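Local coordinates for putative type VI secretion protein (Escherichia coli, PDB 6SK0) that probably forms the trimeric, needle-like tip of the type VI secretion system, which punctures target membranes and carries effector proteins with it, at residues E512-L517 / H531-S536; L527-N532 / E542-R547; K596-A601 / S676-N681. One frame throughout, in Å; residues are numbered along the deposited sequence.

Interaction 1 of 3, residues E512-L517 / H531-S536; sequences EEHIKL and HNVDAS
His531 N donates to Glu513 O across 2.9 Å, with an N-H...O angle of 161°, in the one hydrogen bond that joins 512-517 to 531-536. It falls where the chain turns a corner at His531. The preceding strand 525-529 already pairs with 514-519 through Leu529 and Ile515, and this bond carries the pairing one step further before the chain leaves.

At the corner, the side chains of Glu512 and His531 run alongside each other in the same direction. Glu512 CB sits over one face of the imidazole, 3.6 Å from the centroid of the His531 ring, in a CH-pi contact. Because the glutamate is extended past CG, its carboxylate continues the stack, the two planes only 12° apart. A flat ring suits the Glu512 methylenes that pack over it, and the nearby carboxylate would, if anything, favour a protonated imidazole. His531 holds its CG anti to the backbone N (chi1 -179°), which carries the ring out beside Glu512. There Tyr521 of a neighbouring subunit meets it edge-to-face, while Glu512 OE2 forms a salt bridge with Lys509.

His514 approaches the turned chain from the strand. Its CD2 comes within 3.0 Å of His531 O, obliquely to the ring, and its NE2 lies 3.7 Å from Val533 CG2. The histidine and valine side chains cross at about a right angle, with Arg493 close to both residues.

Between these two segments one backbone bond is thus supplemented by side-chain packing of the histidines and Glu512, and the Lys509 salt bridge probably helps hold the carboxylate over the ring.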
loop_
_atom_site.group_PDB
_atom_site.type_symbol
_atom_site.label_atom_id
_atom_site.label_comp_id
_atom_site.label_asym_id
_atom_site.label_seq_id
_atom_site.Cartn_x
_atom_site.Cartn_y
_atom_site.Cartn_z
ATOM N N GLU A 512 -40.046 -11.429 -0.040
ATOM C CA GLU A 512 -38.944 -12.364 0.148
ATOM C C GLU A 512 -38.616 -13.088 -1.146
ATOM O O GLU A 512 -38.303 -14.280 -1.134
ATOM C CB GLU A 512 -39.252 -13.378 1.247
ATOM C CG GLU A 512 -39.594 -12.750 2.576
ATOM C CD GLU A 512 -39.864 -13.771 3.650
ATOM O OE1 GLU A 512 -40.131 -13.364 4.799
ATOM O OE2 GLU A 512 -39.808 -14.979 3.353
ATOM N N GLU A 513 -38.683 -12.384 -2.265
ATOM C CA GLU A 513 -38.416 -12.995 -3.554
ATOM C C GLU A 513 -36.941 -13.333 -3.685
ATOM O O GLU A 513 -36.075 -12.623 -3.173
ATOM C CB GLU A 513 -38.842 -12.057 -4.680
ATOM C CG GLU A 513 -40.234 -11.480 -4.518
ATOM C CD GLU A 513 -40.259 -10.216 -3.673
ATOM O OE1 GLU A 513 -39.259 -9.929 -2.988
ATOM O OE2 GLU A 513 -41.282 -9.513 -3.688
ATOM N N HIS A 514 -36.654 -14.434 -4.364
ATOM C CA HIS A 514 -35.272 -14.741 -4.672
ATOM C C HIS A 514 -35.207 -15.601 -5.917
ATOM O O HIS A 514 -36.179 -16.242 -6.316
ATOM C CB HIS A 514 -34.548 -15.418 -3.498
ATOM C CG HIS A 514 -35.014 -16.806 -3.196
ATOM N ND1 HIS A 514 -34.836 -17.862 -4.061
ATOM C CD2 HIS A 514 -35.613 -17.319 -2.098
ATOM C CE1 HIS A 514 -35.329 -18.959 -3.520
ATOM N NE2 HIS A 514 -35.802 -18.658 -2.327
ATOM N N ILE A 515 -34.037 -15.583 -6.530
ATOM C CA ILE A 515 -33.703 -16.444 -7.647
ATOM C C ILE A 515 -32.462 -17.219 -7.256
ATOM O O ILE A 515 -31.485 -16.634 -6.778
ATOM C CB ILE A 515 -33.468 -15.642 -8.937
ATOM C CG1 ILE A 515 -34.753 -14.928 -9.349
ATOM C CG2 ILE A 515 -32.957 -16.544 -10.039
ATOM C CD1 ILE A 515 -34.583 -14.006 -10.497
ATOM N N LYS A 516 -32.507 -18.529 -7.430
ATOM C CA LYS A 516 -31.370 -19.386 -7.148
ATOM C C LYS A 516 -31.019 -20.154 -8.410
ATOM O O LYS A 516 -31.858 -20.868 -8.964
ATOM C CB LYS A 516 -31.668 -20.337 -5.993
ATOM C CG LYS A 516 -30.540 -21.281 -5.692
ATOM C CD LYS A 516 -30.936 -22.284 -4.639
ATOM C CE LYS A 516 -29.980 -22.252 -3.477
ATOM N NZ LYS A 516 -30.130 -23.454 -2.619
ATOM N N LEU A 517 -29.793 -19.985 -8.868
ATOM C CA LEU A 517 -29.226 -20.751 -9.965
ATOM C C LEU A 517 -28.109 -21.588 -9.370
ATOM O O LEU A 517 -27.070 -21.051 -8.979
ATOM C CB LEU A 517 -28.714 -19.825 -11.059
ATOM C CG LEU A 517 -28.435 -20.429 -12.424
ATOM C CD1 LEU A 517 -29.671 -21.117 -12.970
ATOM C CD2 LEU A 517 -27.962 -19.336 -13.355
ATOM N N HIS A 531 -33.570 -12.489 -1.714
ATOM C CA HIS A 531 -33.804 -12.946 -0.346
ATOM C C HIS A 531 -33.332 -14.392 -0.242
ATOM O O HIS A 531 -34.101 -15.345 -0.332
ATOM C CB HIS A 531 -35.276 -12.787 0.013
ATOM C CG HIS A 531 -35.614 -13.196 1.410
ATOM N ND1 HIS A 531 -35.617 -12.312 2.465
ATOM C CD2 HIS A 531 -35.980 -14.392 1.922
ATOM C CE1 HIS A 531 -35.961 -12.948 3.568
ATOM N NE2 HIS A 531 -36.185 -14.213 3.266
ATOM N N ASN A 532 -32.032 -14.545 -0.047
ATOM C CA ASN A 532 -31.399 -15.850 -0.140
ATOM C C ASN A 532 -31.588 -16.633 1.151
ATOM O O ASN A 532 -31.278 -16.145 2.239
ATOM C CB ASN A 532 -29.922 -15.681 -0.477
ATOM C CG ASN A 532 -29.705 -14.724 -1.631
ATOM O OD1 ASN A 532 -30.353 -14.834 -2.662
ATOM N ND2 ASN A 532 -28.806 -13.770 -1.454
ATOM N N VAL A 533 -32.108 -17.845 1.028
ATOM C CA VAL A 533 -32.467 -18.661 2.176
ATOM C C VAL A 533 -31.662 -19.949 2.145
ATOM O O VAL A 533 -31.127 -20.355 1.113
ATOM C CB VAL A 533 -33.976 -18.968 2.219
ATOM C CG1 VAL A 533 -34.761 -17.692 2.399
ATOM C CG2 VAL A 533 -34.402 -19.687 0.957
ATOM N N ASP A 534 -31.583 -20.594 3.299
ATOM C CA ASP A 534 -30.911 -21.878 3.398
ATOM C C ASP A 534 -31.911 -22.994 3.105
ATOM O O ASP A 534 -33.040 -22.751 2.678
ATOM C CB ASP A 534 -30.252 -22.039 4.766
ATOM C CG ASP A 534 -31.198 -21.769 5.915
ATOM O OD1 ASP A 534 -32.424 -21.923 5.752
ATOM O OD2 ASP A 534 -30.710 -21.398 6.999
ATOM N N ALA A 535 -31.497 -24.239 3.342
ATOM C CA ALA A 535 -32.361 -25.379 3.057
ATOM C C ALA A 535 -33.621 -25.349 3.909
ATOM O O ALA A 535 -34.695 -25.752 3.453
ATOM C CB ALA A 535 -31.593 -26.679 3.275
ATOM N N SER A 536 -33.514 -24.870 5.146
ATOM C CA SER A 536 -34.682 -24.722 6.004
ATOM C C SER A 536 -35.425 -23.418 5.764
ATOM O O SER A 536 -36.227 -23.018 6.610
ATOM C CB SER A 536 -34.274 -24.821 7.473
ATOM O OG SER A 536 -34.087 -23.538 8.038
#

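Interaction 2 of 3, residues L527-N532 / E542-R547; sequences LNLGHN and EGAELR
Residues 527-532 and 542-547 form an antiparallel strand pair that ends in two glycine corners, in the buried interior of the trimeric spike. Asn528 and Glu545 are a hydrogen-bonded pair, each backbone N donating to the other's O at 2.7 Å. Two residues on, past the non-hydrogen-bonded pair Leu529-Ala544, Gly530 and Gly543 make the next such pair. Both have positive phi (96° and 120°), comfortable only for glycine, since a beta carbon would crowd the preceding carbonyl oxygen.

Gly543 O has two donors on opposite faces of its plane: Gly530 N, and Asn532 ND2 at 3.1 Å. The Asn532 amide thus ties the chain beyond the corner back to the strand.

On the Leu527 face, Leu529 CD2 meets Ala544 CB at 3.7 Å and Leu527 CD1 meets Leu546 CD1 at 4.1 Å. Leu527 also packs on Leu527 of both neighbouring subunits, as expected of an apolar core shared by an intertwined trimer, and residues 543-547 pair in parallel with a strand of the second subunit. On the other face Asn528 and Glu545 lie alongside, amide and carboxylate planes 47° apart; Asn528 ND2 donates to Glu545 OE1, at a doubtfully short distance, and to Gln526. Arg540 bridges to OE1 too, probably helping offset the buried glutamate's charge.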
loop_
_atom_site.group_PDB
_atom_site.type_symbol
_atom_site.label_atom_id
_atom_site.label_comp_id
_atom_site.label_asym_id
_atom_site.label_seq_id
_atom_site.Cartn_x
_atom_site.Cartn_y
_atom_site.Cartn_z
ATOM N N LEU A 527 -25.506 -19.009 -7.940
ATOM C CA LEU A 527 -25.801 -17.588 -7.955
ATOM C C LEU A 527 -27.125 -17.412 -7.231
ATOM O O LEU A 527 -28.151 -17.942 -7.664
ATOM C CB LEU A 527 -25.862 -17.042 -9.374
ATOM C CG LEU A 527 -26.295 -15.581 -9.436
ATOM C CD1 LEU A 527 -25.176 -14.673 -8.979
ATOM C CD2 LEU A 527 -26.745 -15.226 -10.822
ATOM N N ASN A 528 -27.095 -16.695 -6.120
ATOM C CA ASN A 528 -28.274 -16.440 -5.307
ATOM C C ASN A 528 -28.585 -14.955 -5.360
ATOM O O ASN A 528 -27.752 -14.130 -4.972
ATOM C CB ASN A 528 -28.056 -16.907 -3.871
ATOM C CG ASN A 528 -27.702 -18.370 -3.789
ATOM O OD1 ASN A 528 -28.404 -19.214 -4.327
ATOM N ND2 ASN A 528 -26.601 -18.677 -3.129
ATOM N N LEU A 529 -29.768 -14.615 -5.847
ATOM C CA LEU A 529 -30.191 -13.233 -5.984
ATOM C C LEU A 529 -31.372 -12.959 -5.070
ATOM O O LEU A 529 -32.353 -13.703 -5.080
ATOM C CB LEU A 529 -30.568 -12.914 -7.428
ATOM C CG LEU A 529 -29.537 -13.223 -8.507
ATOM C CD1 LEU A 529 -30.070 -12.805 -9.860
ATOM C CD2 LEU A 529 -28.213 -12.534 -8.208
ATOM N N GLY A 530 -31.272 -11.899 -4.287
ATOM C CA GLY A 530 -32.410 -11.409 -3.530
ATOM C C GLY A 530 -32.430 -11.935 -2.114
ATOM O O GLY A 530 -31.448 -11.822 -1.393
ATOM N N HIS A 531 -33.570 -12.489 -1.714
ATOM C CA HIS A 531 -33.804 -12.946 -0.346
ATOM C C HIS A 531 -33.332 -14.392 -0.242
ATOM O O HIS A 531 -34.101 -15.345 -0.332
ATOM C CB HIS A 531 -35.276 -12.787 0.013
ATOM C CG HIS A 531 -35.614 -13.196 1.410
ATOM N ND1 HIS A 531 -35.617 -12.312 2.465
ATOM C CD2 HIS A 531 -35.980 -14.392 1.922
ATOM C CE1 HIS A 531 -35.961 -12.948 3.568
ATOM N NE2 HIS A 531 -36.185 -14.213 3.266
ATOM N N ASN A 532 -32.032 -14.545 -0.047
ATOM C CA ASN A 532 -31.399 -15.850 -0.140
ATOM C C ASN A 532 -31.588 -16.633 1.151
ATOM O O ASN A 532 -31.278 -16.145 2.239
ATOM C CB ASN A 532 -29.922 -15.681 -0.477
ATOM C CG ASN A 532 -29.705 -14.724 -1.631
ATOM O OD1 ASN A 532 -30.353 -14.834 -2.662
ATOM N ND2 ASN A 532 -28.806 -13.770 -1.454
ATOM N N GLU A 542 -28.988 -11.271 2.147
ATOM C CA GLU A 542 -29.738 -10.454 1.214
ATOM C C GLU A 542 -28.797 -9.883 0.172
ATOM O O GLU A 542 -27.730 -9.361 0.501
ATOM C CB GLU A 542 -30.473 -9.323 1.924
ATOM C CG GLU A 542 -31.382 -9.784 3.039
ATOM C CD GLU A 542 -31.805 -8.645 3.937
ATOM O OE1 GLU A 542 -32.730 -7.897 3.557
ATOM O OE2 GLU A 542 -31.204 -8.487 5.022
ATOM N N GLY A 543 -29.210 -9.974 -1.090
ATOM C CA GLY A 543 -28.459 -9.423 -2.195
ATOM C C GLY A 543 -28.071 -10.507 -3.180
ATOM O O GLY A 543 -28.850 -11.427 -3.452
ATOM N N ALA A 544 -26.862 -10.392 -3.707
ATOM C CA ALA A 544 -26.367 -11.285 -4.739
ATOM C C ALA A 544 -25.182 -12.054 -4.187
ATOM O O ALA A 544 -24.222 -11.457 -3.691
ATOM C CB ALA A 544 -25.980 -10.510 -5.995
ATOM N N GLU A 545 -25.254 -13.371 -4.263
ATOM C CA GLU A 545 -24.168 -14.234 -3.832
ATOM C C GLU A 545 -23.740 -15.111 -4.996
ATOM O O GLU A 545 -24.553 -15.851 -5.556
ATOM C CB GLU A 545 -24.570 -15.090 -2.635
ATOM C CG GLU A 545 -23.435 -15.941 -2.116
ATOM C CD GLU A 545 -23.901 -17.060 -1.210
ATOM O OE1 GLU A 545 -24.933 -17.686 -1.512
ATOM O OE2 GLU A 545 -23.233 -17.317 -0.195
ATOM N N LEU A 546 -22.480 -15.011 -5.361
ATOM C CA LEU A 546 -21.837 -15.943 -6.268
ATOM C C LEU A 546 -20.871 -16.768 -5.436
ATOM O O LEU A 546 -19.906 -16.232 -4.883
ATOM C CB LEU A 546 -21.123 -15.208 -7.393
ATOM C CG LEU A 546 -20.570 -16.104 -8.490
ATOM C CD1 LEU A 546 -21.695 -16.881 -9.156
ATOM C CD2 LEU A 546 -19.806 -15.273 -9.491
ATOM N N ARG A 547 -21.140 -18.056 -5.321
ATOM C CA ARG A 547 -20.405 -18.886 -4.386
ATOM C C ARG A 547 -20.102 -20.241 -4.996
ATOM O O ARG A 547 -20.851 -20.755 -5.826
ATOM C CB ARG A 547 -21.176 -19.057 -3.086
ATOM C CG ARG A 547 -22.549 -19.627 -3.274
ATOM C CD ARG A 547 -22.815 -20.702 -2.276
ATOM N NE ARG A 547 -21.982 -21.875 -2.487
ATOM C CZ ARG A 547 -21.006 -22.257 -1.673
ATOM N NH1 ARG A 547 -20.307 -23.344 -1.942
ATOM N NH2 ARG A 547 -20.732 -21.553 -0.588
#

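Interaction 3 of 3, residues K596-A601 / S676-N681; sequences KAATAA and SLLSRN
The C-terminal end of helix 578-600 lies against the end of strand 675-679, the nearest alpha carbons being those of Ala598 and Leu678, 6.8 Å apart. Leu678 makes the central apolar contact. Its CG is anti to the backbone N (chi1 172°), which holds the branch out from the strand toward the helix. CD2 faces the helix backbone, 3.5 Å from Ala598 CA and 3.8 Å from Ala597 O, while both methyls approach Ala601 just past the helix end, CD1 meeting Ala601 CB at 3.8 Å. Alanine suits positions 598 and 601: with only a methyl each, these residues let a leucine branch come near the main chain.

Strand 675-679 belongs to the parallel beta-prism of the spike, in which three chains wind round one another, as in the needles of related phage tail spikes. Residues 676-679 pair in parallel with strands of both other subunits, so the helix lies on a face to which several chains contribute. Leu678 itself also packs on Val670 of the third subunit and Leu687 of the second, and on Ala603 in the loop that follows the helix.

At the edge of the contact, Arg680 lays its guanidinium flat against Ala597. Ala597 CB is over one face of that group, 3.2 Å from Arg680 NE and 3.4 Å from its CZ, and lies nearer the NE side of the group than its centre. The arginine chain bends at chi3 (70°), which turns the flat group broadside to the methyl. Its charge is used elsewhere: NH1 forms a salt bridge with Glu672 of the third subunit. Arginine fits here because its flat, weakly hydrated face can pack on the small methyl of Ala597 while NH1, in the plane of the group, reaches an acid on another chain.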
loop_
_atom_site.group_PDB
_atom_site.type_symbol
_atom_site.label_atom_id
_atom_site.label_comp_id
_atom_site.label_asym_id
_atom_site.label_seq_id
_atom_site.Cartn_x
_atom_site.Cartn_y
_atom_site.Cartn_z
ATOM N N LYS A 596 4.042 19.458 -6.565
ATOM C CA LYS A 596 4.533 20.831 -6.596
ATOM C C LYS A 596 5.256 21.182 -5.301
ATOM O O LYS A 596 6.315 21.820 -5.327
ATOM C CB LYS A 596 3.391 21.811 -6.852
ATOM C CG LYS A 596 2.544 21.441 -8.037
ATOM C CD LYS A 596 2.773 22.375 -9.200
ATOM C CE LYS A 596 2.370 21.692 -10.500
ATOM N NZ LYS A 596 2.916 22.371 -11.700
ATOM N N ALA A 597 4.700 20.773 -4.161
ATOM C CA ALA A 597 5.369 21.029 -2.890
ATOM C C ALA A 597 6.736 20.356 -2.831
ATOM O O ALA A 597 7.700 20.937 -2.328
ATOM C CB ALA A 597 4.495 20.564 -1.732
ATOM N N ALA A 598 6.834 19.132 -3.344
ATOM C CA ALA A 598 8.109 18.429 -3.366
ATOM C C ALA A 598 9.118 19.157 -4.235
ATOM O O ALA A 598 10.300 19.239 -3.887
ATOM C CB ALA A 598 7.917 16.998 -3.860
ATOM N N THR A 599 8.669 19.678 -5.375
ATOM C CA THR A 599 9.551 20.474 -6.217
ATOM C C THR A 599 10.046 21.707 -5.475
ATOM O O THR A 599 11.239 22.018 -5.500
ATOM C CB THR A 599 8.830 20.866 -7.506
ATOM O OG1 THR A 599 8.750 19.727 -8.366
ATOM C CG2 THR A 599 9.574 21.975 -8.223
ATOM N N ALA A 600 9.144 22.404 -4.784
ATOM C CA ALA A 600 9.543 23.602 -4.056
ATOM C C ALA A 600 10.566 23.298 -2.967
ATOM O O ALA A 600 11.418 24.137 -2.668
ATOM C CB ALA A 600 8.317 24.281 -3.454
ATOM N N ALA A 601 10.512 22.112 -2.371
ATOM C CA ALA A 601 11.411 21.751 -1.289
ATOM C C ALA A 601 12.635 20.984 -1.763
ATOM O O ALA A 601 13.414 20.523 -0.928
ATOM C CB ALA A 601 10.664 20.933 -0.235
ATOM N N SER A 676 12.857 9.658 -0.898
ATOM C CA SER A 676 12.549 11.048 -0.609
ATOM C C SER A 676 11.386 11.103 0.365
ATOM O O SER A 676 10.281 10.665 0.041
ATOM C CB SER A 676 12.225 11.806 -1.896
ATOM O OG SER A 676 11.930 13.154 -1.636
ATOM N N LEU A 677 11.641 11.625 1.556
ATOM C CA LEU A 677 10.612 11.850 2.557
ATOM C C LEU A 677 10.503 13.342 2.797
ATOM O O LEU A 677 11.454 13.968 3.275
ATOM C CB LEU A 677 10.927 11.119 3.861
ATOM C CG LEU A 677 11.320 9.648 3.786
ATOM C CD1 LEU A 677 11.512 9.105 5.183
ATOM C CD2 LEU A 677 10.279 8.846 3.042
ATOM N N LEU A 678 9.356 13.910 2.460
ATOM C CA LEU A 678 9.098 15.324 2.659
ATOM C C LEU A 678 7.916 15.491 3.598
ATOM O O LEU A 678 6.802 15.058 3.292
ATOM C CB LEU A 678 8.839 16.035 1.334
ATOM C CG LEU A 678 8.379 17.483 1.483
ATOM C CD1 LEU A 678 9.415 18.338 2.209
ATOM C CD2 LEU A 678 8.054 18.057 0.133
ATOM N N SER A 679 8.166 16.108 4.736
ATOM C CA SER A 679 7.120 16.580 5.620
ATOM C C SER A 679 6.916 18.063 5.354
ATOM O O SER A 679 7.887 18.816 5.255
ATOM C CB SER A 679 7.491 16.328 7.078
ATOM O OG SER A 679 6.664 17.061 7.948
ATOM N N ARG A 680 5.665 18.477 5.218
ATOM C CA ARG A 680 5.412 19.863 4.852
ATOM C C ARG A 680 5.236 20.764 6.065
ATOM O O ARG A 680 5.659 21.920 6.034
ATOM C CB ARG A 680 4.190 19.953 3.944
ATOM C CG ARG A 680 4.398 19.283 2.607
ATOM C CD ARG A 680 3.309 19.631 1.648
ATOM N NE ARG A 680 3.390 21.025 1.241
ATOM C CZ ARG A 680 2.392 21.702 0.692
ATOM N NH1 ARG A 680 1.226 21.115 0.487
ATOM N NH2 ARG A 680 2.567 22.964 0.343
ATOM N N ASN A 681 4.643 20.272 7.124
ATOM C CA ASN A 681 4.320 21.209 8.190
ATOM C C ASN A 681 4.799 20.786 9.567
ATOM O O ASN A 681 5.208 21.641 10.346
ATOM C CB ASN A 681 2.810 21.447 8.223
ATOM C CG ASN A 681 2.327 22.220 7.027
ATOM O OD1 ASN A 681 2.370 23.442 7.017
ATOM N ND2 ASN A 681 1.879 21.515 6.006
#

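Overall arrangement
Interactions 1 and 2 touch and share His531 and Asn532, their centres 7 Å apart in one antiparallel sheet; strands 514-519 and 525-529 are neighbours in it, joined by backbone pairing. Interaction 2 is a regular strand pair with an apolar leucine face and a polar face of Asn528 and Glu545, whereas interaction 1, at the turned end, relies on histidine rings and a partly exposed glutamate. Interaction 3 lies across the chain's centre, about 49 Å from the centre of interaction 2, and holds different elements: a helix on a strand of the parallel prism, met through alanine and leucine methyls with a partly exposed arginine at its edge. All three are largely buried and touch the second subunit.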